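Local atomic coordinates of transcription regulator AmtR (Mycobacterium smegmatis, PDB entry 5E57), a protein that probably binds DNA as a TetR-family transcription factor and takes part in nitrogen regulation, with a helix-turn-helix motif and a ligand-binding domain. Residues K52-V64 against L106-F120. Residues are numbered along the deposited sequence; the frame is centred on the assembly and turned at random.
With ACT (acetate ion), chain D.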
ATOM      1  N   LYS A  52      19.000  10.912  14.542  1.00 22.46           N
ATOM      2  CA  LYS A  52      17.991   9.898  14.355  1.00 24.83           C
ATOM      3  C   LYS A  52      17.659   9.844  12.869  1.00 24.78           C
ATOM      4  O   LYS A  52      17.502   8.743  12.305  1.00 21.88           O
ATOM      5  CB  LYS A  52      16.757  10.180  15.226  1.00 28.10           C
ATOM      6  CG  LYS A  52      15.739   9.059  15.194  1.00 31.91           C
ATOM      7  CD  LYS A  52      14.648   9.165  16.272  1.00 32.27           C
ATOM      8  CE  LYS A  52      13.910  10.464  16.301  1.00 31.55           C
ATOM      9  NZ  LYS A  52      12.710  10.360  17.199  1.00 30.16           N
ATOM     10  N   ASP A  53      17.573  11.024  12.235  1.00 21.52           N
ATOM     11  CA  ASP A  53      17.267  11.124  10.823  1.00 21.79           C
ATOM     12  C   ASP A  53      18.269  10.335   9.979  1.00 22.68           C
ATOM     13  O   ASP A  53      17.893   9.728   8.961  1.00 21.63           O
ATOM     14  CB  ASP A  53      17.233  12.604  10.393  1.00 22.47           C
ATOM     15  CG  ASP A  53      15.921  13.292  10.686  1.00 24.18           C
ATOM     16  OD1 ASP A  53      14.891  12.691  11.129  1.00 24.06           O
ATOM     17  OD2 ASP A  53      15.881  14.495  10.401  1.00 24.83           O
ATOM     18  N   ASP A  54      19.558  10.378  10.361  1.00 24.77           N
ATOM     19  CA  ASP A  54      20.581   9.631   9.657  1.00 23.50           C
ATOM     20  C   ASP A  54      20.285   8.164   9.752  1.00 25.67           C
ATOM     21  O   ASP A  54      20.623   7.381   8.822  1.00 22.92           O
ATOM     22  CB  ASP A  54      21.968   9.847  10.252  1.00 26.98           C
ATOM     23  CG  ASP A  54      22.528  11.266   9.977  1.00 28.40           C
ATOM     24  OD1 ASP A  54      22.158  11.890   8.961  1.00 24.40           O
ATOM     25  OD2 ASP A  54      23.327  11.740  10.795  1.00 30.18           O
ATOM     26  N   ILE A  55      19.686   7.733  10.871  1.00 22.88           N
ATOM     27  CA  ILE A  55      19.393   6.272  11.040  1.00 22.38           C
ATOM     28  C   ILE A  55      18.277   5.859  10.054  1.00 22.82           C
ATOM     29  O   ILE A  55      18.378   4.863   9.333  1.00 21.86           O
ATOM     30  CB  ILE A  55      18.951   5.954  12.496  1.00 23.54           C
ATOM     31  CG1 ILE A  55      20.112   6.278  13.479  1.00 23.30           C
ATOM     32  CG2 ILE A  55      18.512   4.519  12.619  1.00 21.68           C
ATOM     33  CD1 ILE A  55      19.720   6.256  14.950  1.00 21.99           C
ATOM     34  N   LEU A  56      17.232   6.670  10.030  1.00 21.72           N
ATOM     35  CA  LEU A  56      16.099   6.483   9.139  1.00 22.51           C
ATOM     36  C   LEU A  56      16.524   6.535   7.693  1.00 21.69           C
ATOM     37  O   LEU A  56      16.048   5.734   6.882  1.00 20.33           O
ATOM     38  CB  LEU A  56      15.003   7.549   9.413  1.00 22.05           C
ATOM     39  CG  LEU A  56      13.699   7.510   8.589  1.00 24.34           C
ATOM     40  CD1 LEU A  56      12.961   6.198   8.821  1.00 24.69           C
ATOM     41  CD2 LEU A  56      12.764   8.657   8.924  1.00 26.96           C
ATOM     42  N   ASP A  57      17.447   7.442   7.368  1.00 20.67           N
ATOM     43  CA  ASP A  57      17.970   7.484   6.000  1.00 23.15           C
ATOM     44  C   ASP A  57      18.619   6.184   5.597  1.00 23.69           C
ATOM     45  O   ASP A  57      18.320   5.662   4.523  1.00 24.20           O
ATOM     46  CB  ASP A  57      18.946   8.626   5.794  1.00 27.14           C
ATOM     47  CG  ASP A  57      18.635   9.422   4.502  1.00 36.78           C
ATOM     48  OD1 ASP A  57      17.565   9.179   3.847  1.00 28.58           O
ATOM     49  OD2 ASP A  57      19.484  10.281   4.163  1.00 40.76           O
ATOM     50  N   ALA A  58      19.478   5.627   6.455  1.00 22.19           N
ATOM     51  CA  ALA A  58      20.114   4.387   6.090  1.00 22.88           C
ATOM     52  C   ALA A  58      19.068   3.234   5.971  1.00 22.98           C
ATOM     53  O   ALA A  58      19.117   2.449   5.066  1.00 21.15           O
ATOM     54  CB  ALA A  58      21.192   4.076   7.072  1.00 23.97           C
ATOM     55  N   LEU A  59      18.112   3.154   6.877  1.00 23.18           N
ATOM     56  CA  LEU A  59      17.070   2.142   6.770  1.00 23.47           C
ATOM     57  C   LEU A  59      16.280   2.233   5.490  1.00 23.53           C
ATOM     58  O   LEU A  59      16.107   1.226   4.826  1.00 23.03           O
ATOM     59  CB  LEU A  59      16.118   2.192   7.969  1.00 22.75           C
ATOM     60  CG  LEU A  59      16.742   1.858   9.309  1.00 21.49           C
ATOM     61  CD1 LEU A  59      15.833   2.249  10.440  1.00 21.39           C
ATOM     62  CD2 LEU A  59      17.103   0.373   9.373  1.00 21.74           C
ATOM     63  N   LEU A  60      15.841   3.439   5.127  1.00 21.50           N
ATOM     64  CA  LEU A  60      15.068   3.627   3.901  1.00 21.89           C
ATOM     65  C   LEU A  60      15.846   3.295   2.641  1.00 21.70           C
ATOM     66  O   LEU A  60      15.341   2.636   1.717  1.00 21.24           O
ATOM     67  CB  LEU A  60      14.530   5.065   3.779  1.00 22.65           C
ATOM     68  CG  LEU A  60      13.537   5.594   4.802  1.00 24.10           C
ATOM     69  CD1 LEU A  60      13.290   7.101   4.676  1.00 25.57           C
ATOM     70  CD2 LEU A  60      12.210   4.848   4.744  1.00 25.15           C
ATOM     71  N   ALA A  61      17.084   3.752   2.583  1.00 21.27           N
ATOM     72  CA  ALA A  61      17.927   3.494   1.426  1.00 21.11           C
ATOM     73  C   ALA A  61      18.136   1.960   1.227  1.00 22.27           C
ATOM     74  O   ALA A  61      18.141   1.488   0.106  1.00 20.44           O
ATOM     75  CB  ALA A  61      19.296   4.186   1.610  1.00 21.16           C
ATOM     76  N   GLY A  62      18.322   1.196   2.309  1.00 21.65           N
ATOM     77  CA  GLY A  62      18.491  -0.262   2.141  1.00 23.14           C
ATOM     78  C   GLY A  62      17.226  -0.917   1.593  1.00 22.79           C
ATOM     79  O   GLY A  62      17.269  -2.033   1.194  1.00 22.64           O
ATOM     80  N   THR A  63      16.074  -0.248   1.577  1.00 22.49           N
ATOM     81  CA  THR A  63      14.879  -0.850   0.984  1.00 20.93           C
ATOM     82  C   THR A  63      14.759  -0.539  -0.510  1.00 22.88           C
ATOM     83  O   THR A  63      13.918  -1.113  -1.185  1.00 20.76           O
ATOM     84  CB  THR A  63      13.570  -0.378   1.658  1.00 22.23           C
ATOM     85  OG1 THR A  63      13.294   1.023   1.398  1.00 20.35           O
ATOM     86  CG2 THR A  63      13.648  -0.650   3.172  1.00 21.44           C
ATOM     87  N   VAL A  64      15.577   0.368  -1.048  1.00 22.12           N
ATOM     88  CA  VAL A  64      15.440   0.679  -2.460  1.00 20.74           C
ATOM     89  C   VAL A  64      16.701   0.573  -3.286  1.00 19.76           C
ATOM     90  O   VAL A  64      16.585   0.503  -4.498  1.00 21.07           O
ATOM     91  CB  VAL A  64      14.835   2.106  -2.749  1.00 22.43           C
ATOM     92  CG1 VAL A  64      13.530   2.292  -2.041  1.00 22.86           C
ATOM     93  CG2 VAL A  64      15.797   3.193  -2.349  1.00 25.25           C
ATOM     94  N   LEU A 106       7.406   2.593   6.789  1.00 22.78           N
ATOM     95  CA  LEU A 106       7.790   3.977   7.176  1.00 21.98           C
ATOM     96  C   LEU A 106       7.645   5.004   5.994  1.00 25.53           C
ATOM     97  O   LEU A 106       7.751   6.213   6.195  1.00 23.72           O
ATOM     98  CB  LEU A 106       9.220   3.936   7.701  1.00 21.82           C
ATOM     99  CG  LEU A 106       9.486   3.020   8.907  1.00 22.05           C
ATOM    100  CD1 LEU A 106      10.993   2.955   9.101  1.00 26.28           C
ATOM    101  CD2 LEU A 106       8.758   3.485  10.175  1.00 20.99           C
ATOM    102  N   TYR A 107       7.365   4.526   4.786  1.00 22.42           N
ATOM    103  CA  TYR A 107       7.305   5.404   3.592  1.00 23.48           C
ATOM    104  C   TYR A 107       6.286   6.484   3.740  1.00 23.89           C
ATOM    105  O   TYR A 107       6.404   7.492   3.130  1.00 21.50           O
ATOM    106  CB  TYR A 107       6.963   4.598   2.340  1.00 23.17           C
ATOM    107  CG  TYR A 107       8.039   3.634   1.836  1.00 22.63           C
ATOM    108  CD1 TYR A 107       9.346   3.685   2.282  1.00 22.83           C
ATOM    109  CD2 TYR A 107       7.752   2.743   0.835  1.00 22.09           C
ATOM    110  CE1 TYR A 107      10.325   2.816   1.782  1.00 22.54           C
ATOM    111  CE2 TYR A 107       8.725   1.902   0.324  1.00 23.27           C
ATOM    112  CZ  TYR A 107      10.000   1.968   0.798  1.00 21.13           C
ATOM    113  OH  TYR A 107      10.925   1.137   0.297  1.00 20.55           O
ATOM    114  N   LEU A 108       5.262   6.276   4.550  1.00 22.88           N
ATOM    115  CA  LEU A 108       4.198   7.228   4.689  1.00 26.27           C
ATOM    116  C   LEU A 108       4.342   8.237   5.851  1.00 29.10           C
ATOM    117  O   LEU A 108       3.508   9.110   6.027  1.00 29.65           O
ATOM    118  CB  LEU A 108       2.922   6.453   4.879  1.00 28.80           C
ATOM    119  CG  LEU A 108       2.637   5.473   3.718  1.00 34.10           C
ATOM    120  CD1 LEU A 108       1.246   4.835   3.925  1.00 36.47           C
ATOM    121  CD2 LEU A 108       2.764   6.125   2.329  1.00 33.97           C
ATOM    122  N   LEU A 109       5.396   8.124   6.615  1.00 24.90           N
ATOM    123  CA  LEU A 109       5.693   9.079   7.664  1.00 27.49           C
ATOM    124  C   LEU A 109       5.688  10.493   7.084  1.00 29.07           C
ATOM    125  O   LEU A 109       6.411  10.731   6.143  1.00 27.07           O
ATOM    126  CB  LEU A 109       7.077   8.760   8.144  1.00 28.87           C
ATOM    127  CG  LEU A 109       7.398   8.079   9.470  1.00 31.18           C
ATOM    128  CD1 LEU A 109       6.287   7.350  10.166  1.00 33.21           C
ATOM    129  CD2 LEU A 109       8.697   7.268   9.332  1.00 29.75           C
ATOM    130  N   PRO A 110       4.914  11.438   7.658  1.00 30.70           N
ATOM    131  CA  PRO A 110       5.035  12.835   7.226  1.00 32.81           C
ATOM    132  C   PRO A 110       6.460  13.368   7.317  1.00 27.84           C
ATOM    133  O   PRO A 110       6.829  14.112   6.447  1.00 29.50           O
ATOM    134  CB  PRO A 110       4.104  13.602   8.160  1.00 35.91           C
ATOM    135  CG  PRO A 110       3.214  12.558   8.773  1.00 38.86           C
ATOM    136  CD  PRO A 110       3.991  11.285   8.793  1.00 35.37           C
ATOM    137  N   GLU A 111       7.290  12.878   8.244  1.00 27.45           N
ATOM    138  CA  GLU A 111       8.725  13.288   8.260  1.00 28.57           C
ATOM    139  C   GLU A 111       9.427  13.131   6.912  1.00 30.40           C
ATOM    140  O   GLU A 111      10.407  13.805   6.631  1.00 30.63           O
ATOM    141  CB  GLU A 111       9.548  12.482   9.265  1.00 28.67           C
ATOM    142  CG  GLU A 111       9.284  12.737  10.710  1.00 26.12           C
ATOM    143  CD  GLU A 111       8.040  12.040  11.249  1.00 26.93           C
ATOM    144  OE1 GLU A 111       7.886  12.080  12.460  1.00 25.63           O
ATOM    145  OE2 GLU A 111       7.166  11.541  10.504  1.00 27.02           O
ATOM    146  N   LEU A 112       8.974  12.199   6.088  1.00 32.60           N
ATOM    147  CA  LEU A 112       9.604  11.988   4.780  1.00 34.75           C
ATOM    148  C   LEU A 112       9.316  13.067   3.763  1.00 38.16           C
ATOM    149  O   LEU A 112       9.954  13.085   2.686  1.00 36.46           O
ATOM    150  CB  LEU A 112       9.204  10.640   4.161  1.00 32.19           C
ATOM    151  CG  LEU A 112      10.200   9.529   4.494  1.00 34.91           C
ATOM    152  CD1 LEU A 112      10.542   9.442   5.968  1.00 35.11           C
ATOM    153  CD2 LEU A 112       9.604   8.231   4.011  1.00 34.11           C
ATOM    154  N   ARG A 113       8.390  13.962   4.094  1.00 40.75           N
ATOM    155  CA  ARG A 113       8.028  15.044   3.195  1.00 40.22           C
ATOM    156  C   ARG A 113       8.989  16.262   3.306  1.00 42.25           C
ATOM    157  O   ARG A 113       9.003  17.105   2.421  1.00 43.15           O
ATOM    158  CB  ARG A 113       6.539  15.380   3.390  1.00 39.31           C
ATOM    159  N   THR A 114       9.863  16.299   4.308  1.00 40.30           N
ATOM    160  CA  THR A 114      10.830  17.395   4.474  1.00 39.80           C
ATOM    161  C   THR A 114      12.034  17.368   3.531  1.00 42.50           C
ATOM    162  O   THR A 114      12.481  16.296   3.068  1.00 36.82           O
ATOM    163  CB  THR A 114      11.390  17.414   5.930  1.00 40.60           C
ATOM    164  OG1 THR A 114      12.264  16.301   6.153  1.00 37.99           O
ATOM    165  CG2 THR A 114      10.287  17.310   6.908  1.00 41.80           C
ATOM    166  N   ASP A 115      12.621  18.546   3.301  1.00 38.73           N
ATOM    167  CA  ASP A 115      13.862  18.639   2.532  1.00 36.99           C
ATOM    168  C   ASP A 115      14.903  17.668   3.025  1.00 34.64           C
ATOM    169  O   ASP A 115      15.716  17.170   2.242  1.00 35.87           O
ATOM    170  CB  ASP A 115      14.441  20.057   2.572  1.00 42.87           C
ATOM    171  CG  ASP A 115      13.527  21.092   1.872  1.00 46.80           C
ATOM    172  OD1 ASP A 115      12.569  20.699   1.179  1.00 45.18           O
ATOM    173  OD2 ASP A 115      13.782  22.310   2.011  1.00 55.23           O
ATOM    174  N   ARG A 116      14.883  17.353   4.316  1.00 34.11           N
ATOM    175  CA  ARG A 116      15.866  16.405   4.868  1.00 29.99           C
ATOM    176  C   ARG A 116      15.858  15.096   4.105  1.00 27.61           C
ATOM    177  O   ARG A 116      16.896  14.469   3.962  1.00 28.27           O
ATOM    178  CB  ARG A 116      15.531  16.110   6.352  1.00 31.68           C
ATOM    179  CG  ARG A 116      16.355  14.984   6.964  1.00 31.00           C
ATOM    180  CD  ARG A 116      17.770  15.389   6.820  1.00 29.48           C
ATOM    181  NE  ARG A 116      18.678  14.410   7.344  1.00 32.70           N
ATOM    182  CZ  ARG A 116      18.984  13.282   6.741  1.00 32.29           C
ATOM    183  NH1 ARG A 116      18.366  12.918   5.612  1.00 36.49           N
ATOM    184  NH2 ARG A 116      19.868  12.490   7.295  1.00 32.74           N
ATOM    185  N   PHE A 117      14.681  14.647   3.694  1.00 27.88           N
ATOM    186  CA  PHE A 117      14.522  13.322   2.964  1.00 28.22           C
ATOM    187  C   PHE A 117      14.180  13.403   1.481  1.00 30.68           C
ATOM    188  O   PHE A 117      13.715  12.416   0.871  1.00 29.24           O
ATOM    189  CB  PHE A 117      13.456  12.497   3.683  1.00 26.19           C
ATOM    190  CG  PHE A 117      13.887  12.071   5.052  1.00 24.04           C
ATOM    191  CD1 PHE A 117      14.772  11.013   5.198  1.00 22.16           C
ATOM    192  CD2 PHE A 117      13.468  12.743   6.153  1.00 24.23           C
ATOM    193  CE1 PHE A 117      15.179  10.615   6.455  1.00 21.45           C
ATOM    194  CE2 PHE A 117      13.880  12.354   7.429  1.00 23.10           C
ATOM    195  CZ  PHE A 117      14.742  11.292   7.559  1.00 21.25           C
ATOM    196  N   ALA A 118      14.482  14.545   0.871  1.00 33.66           N
ATOM    197  CA  ALA A 118      14.355  14.701  -0.598  1.00 33.21           C
ATOM    198  C   ALA A 118      15.150  13.678  -1.350  1.00 30.99           C
ATOM    199  O   ALA A 118      14.708  13.145  -2.379  1.00 28.62           O
ATOM    200  CB  ALA A 118      14.774  16.083  -1.047  1.00 34.53           C
ATOM    201  N   PRO A 119      16.360  13.405  -0.884  1.00 31.97           N
ATOM    202  CA  PRO A 119      17.132  12.496  -1.730  1.00 30.62           C
ATOM    203  C   PRO A 119      16.513  11.079  -1.784  1.00 30.33           C
ATOM    204  O   PRO A 119      16.428  10.444  -2.844  1.00 28.84           O
ATOM    205  CB  PRO A 119      18.527  12.500  -1.066  1.00 33.49           C
ATOM    206  CG  PRO A 119      18.570  13.828  -0.331  1.00 31.46           C
ATOM    207  CD  PRO A 119      17.175  14.008   0.184  1.00 33.25           C
ATOM    208  N   PHE A 120      16.149  10.545  -0.631  1.00 26.66           N
ATOM    209  CA  PHE A 120      15.457   9.259  -0.613  1.00 25.66           C
ATOM    210  C   PHE A 120      14.176   9.334  -1.497  1.00 22.00           C
ATOM    211  O   PHE A 120      13.955   8.467  -2.343  1.00 23.17           O
ATOM    212  CB  PHE A 120      15.092   8.824   0.819  1.00 25.15           C
ATOM    213  CG  PHE A 120      14.143   7.674   0.815  1.00 24.92           C
ATOM    214  CD1 PHE A 120      14.611   6.427   0.446  1.00 23.95           C
ATOM    215  CD2 PHE A 120      12.776   7.887   0.991  1.00 22.52           C
ATOM    216  CE1 PHE A 120      13.743   5.381   0.316  1.00 23.85           C
ATOM    217  CE2 PHE A 120      11.892   6.849   0.865  1.00 25.13           C
ATOM    218  CZ  PHE A 120      12.385   5.590   0.525  1.00 23.31           C
TER
HETATM  219  C   ACT D 301      10.372  -0.362  -3.194  1.00 37.94           C
HETATM  220  O   ACT D 301      10.260   0.501  -2.351  1.00 30.88           O
HETATM  221  OXT ACT D 301       9.438  -0.443  -4.044  1.00 48.10           O
HETATM  222  CH3 ACT D 301      11.614  -1.262  -3.148  1.00 28.36           C
HETATM  223  O   HOH W   1      17.907  15.977  10.159  1.00 30.25           O
HETATM  224  O   HOH W   2      20.190  14.604   9.892  1.00 25.47           O
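In this TetR-family regulator, helix 52-61 follows the predicted helix-turn-helix and packs against the turns that lead into helix 118-142, consistent with a link between the DNA-binding end and the ligand-binding part of a TetR-family fold. L56 and L60, one helical turn apart, reach across to L106, L112, F117 and F120. The CD2 branch of L56 meets F117 CZ at 3.6 Å. Its CD1 branch turns instead to L106 CD1. L60 lies on F120: its CB sits over one ring face, 3.7 Å from the centroid, a CH-pi contact. Its CD1 also touches L112 CD1, while its CD2 meets the edge of the Y107 ring.

At the outer edge a salt-bridge network takes over. R116 starts out with CG anti to the backbone N (chi1 171°), which lays CG over one face of F117, offset toward the rim. The bend at chi2 then brings the guanidinium to the aspartates. D57 OD2 lies near the guanidinium plane and takes a straight but long, weak bond from R116 NH1 at 3.2 Å. D54 OD1 is closer to R116 NH2, at 2.9 Å, but that bond is bent to 125° and also weak. D53 places its CB over a guanidinium face; its OD2 lies well out of the guanidinium plane, and no N-H of R116 points at it. A water bridges D53 OD2 and R116 NE, weakly on the arginine side, while Y26 binds D53 OD1. The neighbouring positive charge probably steadies D54 and D57 in their ionised form.

Farther along, L60 O accepts from both the backbone N and OG1 of T63. T63 OG1 donates in the carbonyl plane, on a lone pair of L60 O. T63 OG1 also lies 2.6 Å from Y107 OH, which donates to an acetate oxygen, probably from the crystallisation liquor, at 2.8 Å.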